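Local coordinates for protein male-specific lethal-3 (Drosophila melanogaster, PDB 3M9Q) that reads a trimethyllysine mark on histone H3 through its chromodomain and, within the MSL complex, helps double transcription from the male X chromosome, at residues F58-I63 with A75-L81. The protein carries 1 engineered substitution. Residues are numbered along the deposited sequence; the frame is centred on the assembly and turned at random. Where two conformers were deposited one is given.
Engineered in segment 75-81: Ala75 (natural residue Cys).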
loop_
_atom_site.group_PDB
_atom_site.type_symbol
_atom_site.label_atom_id
_atom_site.label_comp_id
_atom_site.label_asym_id
_atom_site.label_seq_id
_atom_site.Cartn_x
_atom_site.Cartn_y
_atom_site.Cartn_z
ATOM N N PHE A 58 -6.023 -7.194 12.725
ATOM C CA PHE A 58 -5.634 -6.316 11.617
ATOM C C PHE A 58 -4.386 -6.862 10.958
ATOM O O PHE A 58 -3.703 -7.724 11.506
ATOM C CB PHE A 58 -5.458 -4.851 12.038
ATOM C CG PHE A 58 -4.304 -4.595 12.980
ATOM C CD1 PHE A 58 -3.097 -4.119 12.489
ATOM C CD2 PHE A 58 -4.427 -4.796 14.344
ATOM C CE1 PHE A 58 -2.039 -3.858 13.335
ATOM C CE2 PHE A 58 -3.361 -4.528 15.191
ATOM C CZ PHE A 58 -2.169 -4.063 14.673
ATOM N N TYR A 59 -4.121 -6.370 9.759
ATOM C CA TYR A 59 -3.029 -6.888 8.924
ATOM C C TYR A 59 -1.991 -5.830 8.615
ATOM O O TYR A 59 -2.312 -4.701 8.268
ATOM C CB TYR A 59 -3.590 -7.532 7.641
ATOM C CG TYR A 59 -4.445 -8.703 8.023
ATOM C CD1 TYR A 59 -3.890 -9.965 8.199
ATOM C CD2 TYR A 59 -5.792 -8.532 8.310
ATOM C CE1 TYR A 59 -4.662 -11.033 8.618
ATOM C CE2 TYR A 59 -6.569 -9.591 8.741
ATOM C CZ TYR A 59 -5.999 -10.837 8.892
ATOM O OH TYR A 59 -6.782 -11.881 9.329
ATOM N N GLU A 60 -0.737 -6.226 8.780
ATOM C CA GLU A 60 0.409 -5.403 8.419
ATOM C C GLU A 60 1.024 -5.971 7.163
ATOM O O GLU A 60 1.454 -7.121 7.134
ATOM C CB GLU A 60 1.459 -5.408 9.523
ATOM C CG GLU A 60 1.065 -4.664 10.756
ATOM C CD GLU A 60 2.236 -4.440 11.688
ATOM O OE1 GLU A 60 3.234 -5.193 11.610
ATOM O OE2 GLU A 60 2.150 -3.501 12.494
ATOM N N TYR A 61 1.060 -5.144 6.125
ATOM C CA TYR A 61 1.585 -5.533 4.823
ATOM C C TYR A 61 2.962 -4.950 4.635
ATOM O O TYR A 61 3.119 -3.747 4.454
ATOM C CB TYR A 61 0.647 -5.045 3.713
ATOM C CG TYR A 61 -0.773 -5.560 3.854
ATOM C CD1 TYR A 61 -1.171 -6.750 3.252
ATOM C CD2 TYR A 61 -1.713 -4.875 4.609
ATOM C CE1 TYR A 61 -2.467 -7.235 3.389
ATOM C CE2 TYR A 61 -3.010 -5.351 4.747
ATOM C CZ TYR A 61 -3.380 -6.535 4.143
ATOM O OH TYR A 61 -4.666 -7.019 4.269
ATOM N N LYS A 62 3.973 -5.800 4.718
ATOM C CA LYS A 62 5.333 -5.368 4.403
ATOM C C LYS A 62 5.467 -5.305 2.896
ATOM O O LYS A 62 5.216 -6.289 2.198
ATOM C CB LYS A 62 6.398 -6.299 4.990
ATOM C CG LYS A 62 7.800 -5.697 4.857
ATOM C CD LYS A 62 8.921 -6.587 5.339
ATOM C CE LYS A 62 10.244 -5.844 5.222
ATOM N NZ LYS A 62 11.382 -6.592 5.821
ATOM N N ILE A 63 5.852 -4.135 2.409
ATOM C CA ILE A 63 5.973 -3.917 0.975
ATOM C C ILE A 63 7.332 -3.396 0.554
ATOM O O ILE A 63 8.057 -2.757 1.314
ATOM C CB ILE A 63 4.863 -2.985 0.437
ATOM C CG1 ILE A 63 4.986 -1.577 1.020
ATOM C CG2 ILE A 63 3.469 -3.583 0.679
ATOM C CD1 ILE A 63 3.996 -0.576 0.386
ATOM N N ALA A 75 6.315 -1.473 6.320
ATOM C CA ALA A 75 5.030 -2.100 6.660
ATOM C C ALA A 75 3.918 -1.062 6.710
ATOM O O ALA A 75 4.048 -0.026 7.356
ATOM C CB ALA A 75 5.125 -2.841 7.997
ATOM N N VAL A 76 2.827 -1.360 6.019
ATOM C CA VAL A 76 1.668 -0.470 5.918
ATOM C C VAL A 76 0.351 -1.192 6.167
ATOM O O VAL A 76 0.286 -2.420 6.186
ATOM C CB VAL A 76 1.588 0.212 4.524
ATOM C CG1 VAL A 76 2.862 0.982 4.216
ATOM C CG2 VAL A 76 1.301 -0.810 3.422
ATOM N N ARG A 77 -0.691 -0.400 6.364
ATOM C CA ARG A 77 -2.066 -0.902 6.525
ATOM C C ARG A 77 -2.781 -0.956 5.174
ATOM O O ARG A 77 -2.379 -0.313 4.210
ATOM C CB ARG A 77 -2.859 -0.030 7.506
ATOM C CG ARG A 77 -2.332 -0.049 8.935
ATOM C CD ARG A 77 -2.539 -1.400 9.617
ATOM N NE ARG A 77 -3.944 -1.662 9.906
ATOM C CZ ARG A 77 -4.555 -1.306 11.028
ATOM N NH1 ARG A 77 -3.873 -0.681 11.974
ATOM N NH2 ARG A 77 -5.838 -1.586 11.211
ATOM N N ALA A 78 -3.849 -1.732 5.115
ATOM C CA ALA A 78 -4.561 -1.959 3.858
ATOM C C ALA A 78 -5.103 -0.668 3.277
ATOM O O ALA A 78 -5.295 -0.530 2.065
ATOM C CB ALA A 78 -5.716 -2.970 4.055
ATOM N N THR A 79 -5.344 0.298 4.143
ATOM C CA THR A 79 -6.048 1.511 3.728
ATOM C C THR A 79 -5.257 2.318 2.701
ATOM O O THR A 79 -5.827 3.097 1.941
ATOM C CB THR A 79 -6.361 2.406 4.928
ATOM O OG1 THR A 79 -5.142 2.754 5.584
ATOM C CG2 THR A 79 -7.247 1.685 5.910
ATOM N N VAL A 80 -3.946 2.133 2.672
ATOM C CA VAL A 80 -3.113 2.917 1.750
ATOM C C VAL A 80 -2.778 2.154 0.475
ATOM O O VAL A 80 -2.064 2.663 -0.388
ATOM C CB VAL A 80 -1.824 3.441 2.424
ATOM C CG1 VAL A 80 -2.171 4.283 3.657
ATOM C CG2 VAL A 80 -0.876 2.306 2.787
ATOM N N LEU A 81 -3.327 0.952 0.361
ATOM C CA LEU A 81 -3.058 0.075 -0.789
ATOM C C LEU A 81 -4.240 -0.013 -1.739
ATOM O O LEU A 81 -5.402 0.013 -1.329
ATOM C CB LEU A 81 -2.688 -1.327 -0.298
ATOM C CG LEU A 81 -1.417 -1.412 0.543
ATOM C CD1 LEU A 81 -1.150 -2.871 0.924
ATOM C CD2 LEU A 81 -0.244 -0.799 -0.200
HETATM O O HOH W 1 -4.418 -3.255 7.518
#
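In the beta hairpin formed by strands 57-65 and 74-76 of the MSL3 chromodomain, Tyr61 and Val76 form an antiparallel hydrogen-bonded pair. Tyr61 N donates to Val76 O at 2.8 Å, almost straight along the carbonyl, whereas Val76 N reaches Tyr61 O at 2.9 Å from above the carbonyl plane. Lys62 and the engineered Ala75 form the next, non-hydrogen-bonded pair, their CA atoms 4.0 Å apart.

On the other side of the Tyr61-Val76 pair a water bridges the two segments: it donates to Tyr59 O (2.7 Å) and accepts from Arg77 NE and Ala78 N. Bent at chi2 and chi3 (-69° and -70°), the Arg77 side chain brings its guanidinium back to Phe58, whose CD1 lies over the centre of one guanidinium face, 3.4 Å above the plane, with the ring and guanidinium planes tilted by 31°. Glu16 holds Arg77 NH2 in a salt bridge.

On the sheet face that carries Tyr61 and Val76 in this SH3-like chromodomain, the Tyr61 ring has Val76 O at its edge, in plane, while Tyr61 CE2 meets Ala78 CB at 3.7 Å at the start of the 3-10 turn 78-80. Leu81 CD1 lies against Tyr61 CB, and Leu81 CD2 approaches Ile63 CD1, which also touches Val76 CG2 (4.1 Å).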